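Local structure of succinate-semialdehyde dehydrogenase (Synechococcus sp., 4ITA) at residues I196-P199 with R200-A203; G213-L216 with A217-G221; L439-A442 with G443-F447. The protein probably oxidises succinic semialdehyde to succinate with NADP+ as electron acceptor, as an aldehyde dehydrogenase that holds its dinucleotide on a Rossmann-type fold. All coordinates share one frame; numbering follows the deposited sequence.

Contact 1. Residues I196-P199 with R200-A203; sequences IKDP and RVKA
Two torsions bring Asp198 and Arg200 together: CG of Asp198 stands opposite its backbone N (chi1 -172°), which swings the carboxylate forward along the chain, and Arg200 bends at chi3 (-71°), folding its guanidinium back to meet it. The two flat groups lie nearly coplanar, their planes only 9° apart, and the grip is side-on. Arg200 NE gives an almost straight bond to the syn lone pair of Asp198 OD1, 2.9 Å away, while Arg200 NH2 reaches the syn side of Asp198 OD2 at 2.8 Å. Asp198 OD1 has a second donor, Arg200 N, also at 2.9 Å, arriving on the anti side and somewhat out of the carboxylate plane; this closes an Asx turn. Overlaid on it is a type I beta turn from Asp198 to Val201, in which Val201 N bonds to Asp198 O at 3.0 Å. Val201 CG2 also packs against Asp198 CB, at 4.1 Å. Beyond the turn Lys202 sends NZ back to Pro199 O, 2.8 Å off, meeting the carbonyl from a direction tilted a little from its plane.

This is the tight connection from helix 192-197 into strand 201-207 of the Rossmann-type domain. Helix 24-41 flanks it, with Leu31 against both Asp198 and Arg200, and Arg200 NH2 has a second charged mate in Asp28. Lys225 NZ bonds to both Ile196 O and Val201 O, tying the end of the helix to the start of the strand.

Because one carboxylate oxygen takes both a backbone and a side-chain N-H of Arg200, the turn and the ion pair hold each other in place. The buried carboxylate is likely to stay ionised beside the guanidinium, whose rotation is fixed by bonds to both oxygens.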
ATOM      1  N   ILE A 196       6.663  13.087  -8.787  1.00  6.37           N
ATOM      2  CA  ILE A 196       6.922  11.980  -7.861  1.00  7.86           C
ATOM      3  C   ILE A 196       8.201  12.187  -7.047  1.00  7.25           C
ATOM      4  O   ILE A 196       8.264  11.828  -5.863  1.00  8.10           O
ATOM      5  CB  ILE A 196       7.019  10.635  -8.618  1.00  9.46           C
ATOM      6  CG1 ILE A 196       5.694  10.307  -9.303  1.00 10.58           C
ATOM      7  CG2 ILE A 196       7.452   9.500  -7.676  1.00 12.91           C
ATOM      8  CD1 ILE A 196       5.790   9.173 -10.296  1.00 12.47           C
ATOM      9  N   LYS A 197       9.218  12.771  -7.680  1.00  6.18           N
ATOM     10  CA  LYS A 197      10.505  12.972  -7.017  1.00  8.19           C
ATOM     11  C   LYS A 197      10.547  14.209  -6.128  1.00  7.16           C
ATOM     12  O   LYS A 197      11.516  14.406  -5.387  1.00  8.54           O
ATOM     13  CB  LYS A 197      11.641  13.048  -8.045  1.00  7.31           C
ATOM     14  CG  LYS A 197      12.010  11.690  -8.614  1.00  9.46           C
ATOM     15  CD  LYS A 197      13.168  11.782  -9.589  1.00 12.57           C
ATOM     16  CE  LYS A 197      13.708  10.402  -9.906  1.00 15.88           C
ATOM     17  NZ  LYS A 197      14.790  10.467 -10.927  1.00 18.68           N
ATOM     18  N   ASP A 198       9.517  15.050  -6.185  1.00  6.95           N
ATOM     19  CA  ASP A 198       9.524  16.265  -5.377  1.00  8.13           C
ATOM     20  C   ASP A 198       9.322  15.895  -3.912  1.00  8.54           C
ATOM     21  O   ASP A 198       8.417  15.134  -3.586  1.00  7.65           O
ATOM     22  CB  ASP A 198       8.434  17.223  -5.833  1.00  7.61           C
ATOM     23  CG  ASP A 198       8.539  18.572  -5.150  1.00 10.17           C
ATOM     24  OD1 ASP A 198       8.068  18.701  -4.003  1.00  9.72           O
ATOM     25  OD2 ASP A 198       9.117  19.495  -5.760  1.00 11.39           O
ATOM     26  N   PRO A 199      10.165  16.434  -3.017  1.00  8.30           N
ATOM     27  CA  PRO A 199      10.081  16.018  -1.610  1.00  9.32           C
ATOM     28  C   PRO A 199       8.756  16.369  -0.933  1.00  8.30           C
ATOM     29  O   PRO A 199       8.403  15.737   0.063  1.00  9.72           O
ATOM     30  CB  PRO A 199      11.237  16.774  -0.944  1.00 12.20           C
ATOM     31  CG  PRO A 199      11.606  17.862  -1.900  1.00 17.39           C
ATOM     32  CD  PRO A 199      11.306  17.330  -3.265  1.00 10.90           C
ATOM     33  N   ARG A 200       8.021  17.336  -1.467  1.00  7.48           N
ATOM     34  CA  ARG A 200       6.744  17.726  -0.877  1.00  8.53           C
ATOM     35  C   ARG A 200       5.607  16.769  -1.240  1.00  7.43           C
ATOM     36  O   ARG A 200       4.571  16.726  -0.568  1.00  7.77           O
ATOM     37  CB  ARG A 200       6.391  19.156  -1.292  1.00  7.91           C
ATOM     38  CG  ARG A 200       7.414  20.180  -0.792  1.00  8.52           C
ATOM     39  CD  ARG A 200       7.332  21.491  -1.556  1.00  8.88           C
ATOM     40  NE  ARG A 200       7.838  21.344  -2.919  1.00  7.67           N
ATOM     41  CZ  ARG A 200       8.262  22.356  -3.667  1.00  7.94           C
ATOM     42  NH1 ARG A 200       8.257  23.590  -3.185  1.00  9.10           N
ATOM     43  NH2 ARG A 200       8.702  22.131  -4.895  1.00  9.09           N
ATOM     44  N   VAL A 201       5.788  16.007  -2.310  1.00  6.82           N
ATOM     45  CA  VAL A 201       4.778  15.053  -2.741  1.00  6.87           C
ATOM     46  C   VAL A 201       4.948  13.769  -1.929  1.00  6.91           C
ATOM     47  O   VAL A 201       6.034  13.196  -1.895  1.00  7.07           O
ATOM     48  CB  VAL A 201       4.878  14.801  -4.258  1.00  5.85           C
ATOM     49  CG1 VAL A 201       3.941  13.685  -4.691  1.00  7.22           C
ATOM     50  CG2 VAL A 201       4.567  16.086  -5.013  1.00  8.02           C
ATOM     51  N   LYS A 202       3.885  13.338  -1.243  1.00  5.92           N
ATOM     52  CA  LYS A 202       4.011  12.276  -0.236  1.00  6.59           C
ATOM     53  C   LYS A 202       3.484  10.911  -0.667  1.00  6.99           C
ATOM     54  O   LYS A 202       3.808   9.894  -0.049  1.00  7.66           O
ATOM     55  CB  LYS A 202       3.344  12.705   1.078  1.00  6.80           C
ATOM     56  CG  LYS A 202       3.901  14.008   1.666  1.00  7.22           C
ATOM     57  CD  LYS A 202       5.420  13.979   1.853  1.00  8.32           C
ATOM     58  CE  LYS A 202       5.878  15.246   2.564  1.00  9.08           C
ATOM     59  NZ  LYS A 202       7.356  15.377   2.639  1.00 11.61           N
ATOM     60  N   ALA A 203       2.688  10.886  -1.729  1.00  6.36           N
ATOM     61  CA  ALA A 203       2.012   9.671  -2.141  1.00  6.35           C
ATOM     62  C   ALA A 203       1.517   9.850  -3.560  1.00  6.61           C
ATOM     63  O   ALA A 203       1.386  10.973  -4.037  1.00  6.81           O
ATOM     64  CB  ALA A 203       0.846   9.386  -1.214  1.00  7.10           C
TER

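Contact 2. Residues G213-L216 with A217-G221; sequences GASL and ASLAG. With NDP (NADPH dihydro-nicotinamide-adenine-dinucleotide phosphate), chain C.
Ser218 turns its side chain back on the preceding helical turn, over the carbonyls of Ala214 and Ser215. Its CB already sits 3.2 Å from Ala214 O. With chi1 at 63° the OG lies between the backbone N and the carbonyl carbon, and from there it has two acceptors within range, Ala214 O at 2.8 Å and Ser215 O at 3.1 Å. Ala214 O also receives the regular helical bond from Ser218 N at 3.0 Å. The next residue, Leu219, lays CG against Ser215 O, one turn earlier in the helix and 3.3 Å away.

All this belongs to helix 210-222, the crossover of a beta-alpha-beta unit between strands 201-207 and 227-230. Leu216 faces the sheet, touching Leu127 and Leu206. The helix also lies at the dimer interface, where Ala217 packs on Gly221 of the second subunit.

Ser215 belongs to the NADPH pocket: its CB and OG both approach N6A of the adenine, OG at 3.4 Å. With OG turned onto carbonyls of its own helix, Ser218 probably meets Gln222 of the second subunit mainly by packing.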
ATOM      1  N   GLY A 213       1.157   2.505 -14.809  1.00  7.57           N
ATOM      2  CA  GLY A 213       1.247   2.120 -13.410  1.00  8.67           C
ATOM      3  C   GLY A 213       2.632   1.640 -13.006  1.00  6.76           C
ATOM      4  O   GLY A 213       3.149   2.011 -11.955  1.00  7.63           O
ATOM      5  N   ALA A 214       3.256   0.830 -13.856  1.00  8.44           N
ATOM      6  CA  ALA A 214       4.612   0.352 -13.594  1.00  7.80           C
ATOM      7  C   ALA A 214       5.602   1.510 -13.480  1.00  8.47           C
ATOM      8  O   ALA A 214       6.485   1.504 -12.623  1.00  8.20           O
ATOM      9  CB  ALA A 214       5.052  -0.604 -14.690  1.00  9.53           C
ATOM     10  N   SER A 215       5.455   2.497 -14.357  1.00  8.42           N
ATOM     11  CA  SER A 215       6.320   3.665 -14.329  1.00 10.05           C
ATOM     12  C   SER A 215       6.139   4.456 -13.032  1.00  9.06           C
ATOM     13  O   SER A 215       7.109   4.734 -12.318  1.00  9.46           O
ATOM     14  CB  SER A 215       6.038   4.548 -15.542  1.00 10.91           C
ATOM     15  OG  SER A 215       6.916   5.659 -15.563  1.00 14.27           O
ATOM     16  N   LEU A 216       4.899   4.801 -12.711  1.00  8.74           N
ATOM     17  CA  LEU A 216       4.634   5.579 -11.514  1.00  9.43           C
ATOM     18  C   LEU A 216       5.032   4.828 -10.245  1.00  7.87           C
ATOM     19  O   LEU A 216       5.661   5.401  -9.346  1.00  8.43           O
ATOM     20  CB  LEU A 216       3.164   5.996 -11.462  1.00  9.97           C
ATOM     21  CG  LEU A 216       2.724   6.787 -10.221  1.00  9.41           C
ATOM     22  CD1 LEU A 216       1.829   7.966 -10.606  1.00 12.30           C
ATOM     23  CD2 LEU A 216       1.990   5.877  -9.228  1.00 12.08           C
ATOM     24  N   ALA A 217       4.683   3.548 -10.172  1.00  7.18           N
ATOM     25  CA  ALA A 217       4.944   2.785  -8.958  1.00  7.07           C
ATOM     26  C   ALA A 217       6.428   2.495  -8.751  1.00  7.18           C
ATOM     27  O   ALA A 217       6.910   2.502  -7.617  1.00  7.76           O
ATOM     28  CB  ALA A 217       4.135   1.495  -8.933  1.00  6.92           C
ATOM     29  N   SER A 218       7.160   2.241  -9.834  1.00  7.35           N
ATOM     30  CA  SER A 218       8.601   2.019  -9.706  1.00  8.19           C
ATOM     31  C   SER A 218       9.303   3.288  -9.228  1.00  7.72           C
ATOM     32  O   SER A 218      10.162   3.235  -8.339  1.00  8.85           O
ATOM     33  CB  SER A 218       9.209   1.471 -11.004  1.00  9.69           C
ATOM     34  OG  SER A 218       9.087   2.383 -12.078  1.00 12.20           O
ATOM     35  N   LEU A 219       8.906   4.433  -9.782  1.00  7.50           N
ATOM     36  CA  LEU A 219       9.470   5.721  -9.368  1.00  7.66           C
ATOM     37  C   LEU A 219       9.127   6.048  -7.918  1.00  8.09           C
ATOM     38  O   LEU A 219       9.994   6.478  -7.149  1.00  8.56           O
ATOM     39  CB  LEU A 219       8.995   6.854 -10.291  1.00  9.66           C
ATOM     40  CG  LEU A 219       9.570   6.879 -11.715  1.00 10.13           C
ATOM     41  CD1 LEU A 219       8.804   7.880 -12.571  1.00 12.14           C
ATOM     42  CD2 LEU A 219      11.065   7.195 -11.721  1.00 13.23           C
ATOM     43  N   ALA A 220       7.865   5.849  -7.540  1.00  7.72           N
ATOM     44  CA  ALA A 220       7.436   6.109  -6.169  1.00  7.71           C
ATOM     45  C   ALA A 220       8.143   5.185  -5.186  1.00  7.45           C
ATOM     46  O   ALA A 220       8.521   5.603  -4.087  1.00  7.97           O
ATOM     47  CB  ALA A 220       5.932   5.963  -6.048  1.00  8.76           C
ATOM     48  N   GLY A 221       8.335   3.928  -5.581  1.00  7.89           N
ATOM     49  CA  GLY A 221       9.040   2.976  -4.741  1.00  9.09           C
ATOM     50  C   GLY A 221      10.458   3.418  -4.438  1.00  7.12           C
ATOM     51  O   GLY A 221      10.910   3.336  -3.293  1.00  8.59           O
TER
HETATM   52  PA  NDP C 501      -2.837   5.147 -20.117  1.00 11.54           P
HETATM   53  O1A NDP C 501      -2.154   4.337 -19.053  1.00 12.90           O
HETATM   54  O2A NDP C 501      -2.203   5.286 -21.473  1.00 17.30           O
HETATM   55  O5B NDP C 501      -3.069   6.626 -19.552  1.00 10.91           O
HETATM   56  C5B NDP C 501      -3.634   6.868 -18.258  1.00  9.11           C
HETATM   57  C4B NDP C 501      -2.968   8.071 -17.594  1.00  9.89           C
HETATM   58  O4B NDP C 501      -1.594   7.759 -17.345  1.00  8.49           O
HETATM   59  C3B NDP C 501      -2.944   9.316 -18.473  1.00  8.70           C
HETATM   60  O3B NDP C 501      -2.991  10.474 -17.629  1.00  8.56           O
HETATM   61  C2B NDP C 501      -1.582   9.233 -19.135  1.00  9.36           C
HETATM   62  O2B NDP C 501      -1.077  10.491 -19.561  1.00  9.57           O
HETATM   63  C1B NDP C 501      -0.766   8.741 -17.972  1.00  8.49           C
HETATM   64  N9A NDP C 501       0.482   8.048 -18.328  1.00  9.76           N
HETATM   65  C8A NDP C 501       0.711   7.210 -19.358  1.00 11.47           C
HETATM   66  N7A NDP C 501       1.985   6.752 -19.312  1.00 13.11           N
HETATM   67  C5A NDP C 501       2.567   7.287 -18.227  1.00 10.37           C
HETATM   68  C6A NDP C 501       3.887   7.234 -17.579  1.00 12.47           C
HETATM   69  N6A NDP C 501       4.867   6.475 -18.108  1.00 15.31           N
HETATM   70  N1A NDP C 501       4.061   7.960 -16.459  1.00 13.85           N
HETATM   71  C2A NDP C 501       3.091   8.713 -15.922  1.00 14.43           C
HETATM   72  N3A NDP C 501       1.866   8.817 -16.458  1.00 13.42           N
HETATM   73  C4A NDP C 501       1.568   8.136 -17.583  1.00 10.27           C
HETATM   74  O3  NDP C 501      -4.329   4.505 -20.182  1.00 16.81           O
HETATM   75  PN  NDP C 501      -5.404   4.295 -21.382  1.00 16.05           P
HETATM   76  O1N NDP C 501      -4.734   3.843 -22.660  1.00 19.23           O
HETATM   77  O2N NDP C 501      -6.315   5.491 -21.377  1.00 19.31           O
HETATM   78  O5D NDP C 501      -6.234   3.038 -20.814  1.00 16.39           O
HETATM   79  C5D NDP C 501      -7.023   3.166 -19.638  1.00 14.54           C
HETATM   80  C4D NDP C 501      -6.714   2.022 -18.689  1.00 12.99           C
HETATM   81  O4D NDP C 501      -7.178   2.348 -17.370  1.00 13.19           O
HETATM   82  C3D NDP C 501      -7.410   0.731 -19.069  1.00 12.30           C
HETATM   83  O3D NDP C 501      -6.516  -0.376 -18.911  1.00 12.33           O
HETATM   84  C2D NDP C 501      -8.560   0.704 -18.080  1.00 11.87           C
HETATM   85  O2D NDP C 501      -9.045  -0.629 -17.909  1.00 12.79           O
HETATM   86  C1D NDP C 501      -7.900   1.241 -16.826  1.00 10.56           C
HETATM   87  N1N NDP C 501      -8.924   1.678 -15.866  1.00 12.20           N
HETATM   88  C2N NDP C 501      -8.840   1.317 -14.575  1.00 12.43           C
HETATM   89  C3N NDP C 501      -9.985   1.310 -13.779  1.00 13.68           C
HETATM   90  C7N NDP C 501      -9.927   0.943 -12.326  1.00 12.43           C
HETATM   91  O7N NDP C 501     -10.525   1.655 -11.521  1.00 12.47           O
HETATM   92  N7N NDP C 501      -9.245  -0.132 -11.942  1.00 12.10           N
HETATM   93  C4N NDP C 501     -11.335   1.660 -14.358  1.00 14.91           C
HETATM   94  C5N NDP C 501     -11.159   2.470 -15.558  1.00 15.91           C
HETATM   95  C6N NDP C 501      -9.960   2.445 -16.264  1.00 14.56           C
HETATM   96  P2B NDP C 501      -1.134  10.944 -21.101  1.00  8.47           P
HETATM   97  O1X NDP C 501      -0.482  12.295 -21.054  1.00  9.39           O
HETATM   98  O2X NDP C 501      -0.334   9.930 -21.883  1.00 10.84           O
HETATM   99  O3X NDP C 501      -2.572  11.012 -21.518  1.00  9.39           O

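Contact 3. Residues L439-A442 with G443-F447; sequences LGLA and GIRTF. With EDO (1,2-ethanediol), chain F.
Ala442 O draws two donors, Thr446 OG1 at 2.9 Å and Arg445 N at 3.0 Å, which come from opposite faces of its carbonyl plane. The bonds from Arg445 N to Ala442 O and from Ile444 N to Leu441 O, each i to i+3, give this single short helix, 440-445, 3-10 character. The i+4 bond from Gly443 N to Leu439 O, 2.9 Å long, opens it, while those from Arg445 N to Leu441 O and from Thr446 N to Ala442 O are weak. The helix leads into strand 448-455, which runs antiparallel to strand 115-129. At its far end a 1,2-ethanediol, probably from the crystallisation liquor, bridges the backbone: its O2 donates to Gly443 O and accepts from Phe447 N at 2.7 Å.

Arg445 packs along Leu441. CG lies opposite its carbonyl carbon (chi1 -70°) and the chain bends at chi2, so the guanidinium comes back past Leu441, whose CD1 sits over one of its faces, off toward the rim. Leu441 CD1 also touches Arg445 CG at 3.8 Å. The polar end is held by other parts of the chain: NE bonds to Phe103 O, NH2 makes a salt bridge with Glu107, and Tyr120 adds a cation-pi contact. Cut back to an alanine here, the side chain is likely to leave Glu107 without this positive mate, Phe103 O without its N-H, and Leu441 CD1 with a gap beside it.

Ile444 is buried against helices 79-103 and 137-149, with its CG2 close to Leu441 O. Gly443 CA lies 3.6 Å from Leu439 N, and a CB on it would clash with that nitrogen. Past the helix, Thr446 CG2 rests 3.5 Å above the plane of the Phe447 ring, over its centre.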
ATOM      1  N   LEU A 439     -12.930   3.900  -2.561  1.00  7.14           N
ATOM      2  CA  LEU A 439     -14.331   3.855  -2.122  1.00  8.20           C
ATOM      3  C   LEU A 439     -14.532   3.169  -0.767  1.00  6.95           C
ATOM      4  O   LEU A 439     -13.583   2.644  -0.176  1.00  8.12           O
ATOM      5  CB  LEU A 439     -15.235   3.255  -3.206  1.00  8.38           C
ATOM      6  CG  LEU A 439     -15.140   3.976  -4.553  1.00  6.48           C
ATOM      7  CD1 LEU A 439     -16.068   3.339  -5.571  1.00  9.42           C
ATOM      8  CD2 LEU A 439     -15.446   5.463  -4.393  1.00  8.88           C
ATOM      9  N   GLY A 440     -15.758   3.214  -0.251  1.00  8.56           N
ATOM     10  CA  GLY A 440     -16.017   2.726   1.094  1.00  8.44           C
ATOM     11  C   GLY A 440     -15.099   3.357   2.133  1.00  8.08           C
ATOM     12  O   GLY A 440     -14.630   4.488   1.986  1.00  7.19           O
ATOM     13  N   LEU A 441     -14.838   2.617   3.201  1.00 10.09           N
ATOM     14  CA  LEU A 441     -13.901   3.060   4.218  1.00  7.54           C
ATOM     15  C   LEU A 441     -12.490   3.132   3.641  1.00  7.79           C
ATOM     16  O   LEU A 441     -11.718   4.051   3.947  1.00  8.27           O
ATOM     17  CB  LEU A 441     -13.943   2.104   5.412  1.00 10.14           C
ATOM     18  CG  LEU A 441     -12.894   2.332   6.503  1.00  9.53           C
ATOM     19  CD1 LEU A 441     -13.089   3.684   7.141  1.00 10.03           C
ATOM     20  CD2 LEU A 441     -12.960   1.230   7.555  1.00 12.61           C
ATOM     21  N   ALA A 442     -12.152   2.156   2.801  1.00  9.07           N
ATOM     22  CA  ALA A 442     -10.806   2.054   2.253  1.00  9.57           C
ATOM     23  C   ALA A 442     -10.333   3.335   1.578  1.00  9.33           C
ATOM     24  O   ALA A 442      -9.187   3.746   1.757  1.00 10.68           O
ATOM     25  CB  ALA A 442     -10.721   0.884   1.274  1.00 11.11           C
ATOM     26  N   GLY A 443     -11.212   3.971   0.807  1.00  7.70           N
ATOM     27  CA  GLY A 443     -10.824   5.139   0.034  1.00  9.42           C
ATOM     28  C   GLY A 443     -10.264   6.275   0.868  1.00  9.46           C
ATOM     29  O   GLY A 443      -9.399   7.026   0.415  1.00 10.36           O
ATOM     30  N   ILE A 444     -10.758   6.426   2.089  1.00  7.79           N
ATOM     31  CA  ILE A 444     -10.296   7.528   2.928  1.00  7.85           C
ATOM     32  C   ILE A 444      -9.190   7.093   3.895  1.00  8.42           C
ATOM     33  O   ILE A 444      -8.576   7.924   4.559  1.00  9.85           O
ATOM     34  CB  ILE A 444     -11.483   8.232   3.647  1.00  6.69           C
ATOM     35  CG1 ILE A 444     -11.122   9.673   4.034  1.00  7.48           C
ATOM     36  CG2 ILE A 444     -12.004   7.407   4.825  1.00  7.16           C
ATOM     37  CD1 ILE A 444     -12.311  10.506   4.484  1.00  7.22           C
ATOM     38  N   ARG A 445      -8.922   5.794   3.959  1.00  7.66           N
ATOM     39  CA  ARG A 445      -7.854   5.286   4.823  1.00  9.36           C
ATOM     40  C   ARG A 445      -6.523   5.079   4.107  1.00  9.00           C
ATOM     41  O   ARG A 445      -5.501   4.906   4.755  1.00 11.29           O
ATOM     42  CB  ARG A 445      -8.269   3.974   5.492  1.00  8.73           C
ATOM     43  CG  ARG A 445      -9.349   4.126   6.538  1.00  8.84           C
ATOM     44  CD  ARG A 445      -8.872   4.890   7.766  1.00  9.09           C
ATOM     45  NE  ARG A 445      -9.863   4.836   8.841  1.00  9.41           N
ATOM     46  CZ  ARG A 445     -10.030   3.802   9.656  1.00 10.40           C
ATOM     47  NH1 ARG A 445      -9.266   2.727   9.532  1.00 11.52           N
ATOM     48  NH2 ARG A 445     -10.961   3.844  10.601  1.00 11.58           N
ATOM     49  N   THR A 446      -6.525   5.089   2.780  1.00  9.43           N
ATOM     50  CA  THR A 446      -5.322   4.734   2.025  1.00  9.99           C
ATOM     51  C   THR A 446      -4.159   5.693   2.235  1.00  9.58           C
ATOM     52  O   THR A 446      -3.033   5.275   2.511  1.00 14.02           O
ATOM     53  CB  THR A 446      -5.618   4.643   0.532  1.00 12.04           C
ATOM     54  OG1 THR A 446      -6.617   3.635   0.318  1.00 15.40           O
ATOM     55  CG2 THR A 446      -4.357   4.264  -0.233  1.00 13.96           C
ATOM     56  N   PHE A 447      -4.437   6.983   2.117  1.00  8.07           N
ATOM     57  CA  PHE A 447      -3.376   7.982   2.134  1.00  7.38           C
ATOM     58  C   PHE A 447      -3.450   8.882   3.360  1.00  7.97           C
ATOM     59  O   PHE A 447      -3.430  10.104   3.264  1.00  7.86           O
ATOM     60  CB  PHE A 447      -3.378   8.788   0.834  1.00  8.60           C
ATOM     61  CG  PHE A 447      -3.052   7.960  -0.383  1.00  8.49           C
ATOM     62  CD1 PHE A 447      -1.834   7.312  -0.486  1.00  8.85           C
ATOM     63  CD2 PHE A 447      -3.982   7.807  -1.402  1.00 11.72           C
ATOM     64  CE1 PHE A 447      -1.528   6.542  -1.604  1.00  8.32           C
ATOM     65  CE2 PHE A 447      -3.688   7.041  -2.519  1.00 11.20           C
ATOM     66  CZ  PHE A 447      -2.460   6.407  -2.618  1.00 10.39           C
TER
HETATM   67  C1  EDO F 504      -7.477  10.220   1.203  1.00 10.49           C
HETATM   68  O1  EDO F 504      -6.503  10.604   0.210  1.00 11.39           O
HETATM   69  C2  EDO F 504      -6.920   9.158   2.139  1.00  9.57           C
HETATM   70  O2  EDO F 504      -6.855   7.938   1.385  1.00 13.60           O

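In the fold
Along the chain the three contacts come in series. Contact 1 turns helix 192-197 into strand 201-207, contact 2 comes next, on helix 210-222, and contact 3 far later, just before strand 448-455. Contacts 1 and 2 have centres about 12 Å apart and touch where Ile196 packs on Leu216, Leu219 and Ala220. Contact 3 lies about 20 Å from contact 1 centre to centre, yet Ala203 CB meets Phe447 CD1 at 3.5 Å; contacts 2 and 3 do not touch. Strands 201-207 and 448-455 both pair with strand 115-129, and helix 210-222 crosses from 201-207 to strand 227-230, so all three border one sheet, the Rossmann-type framework that carries NADPH, which contact 2 reaches directly.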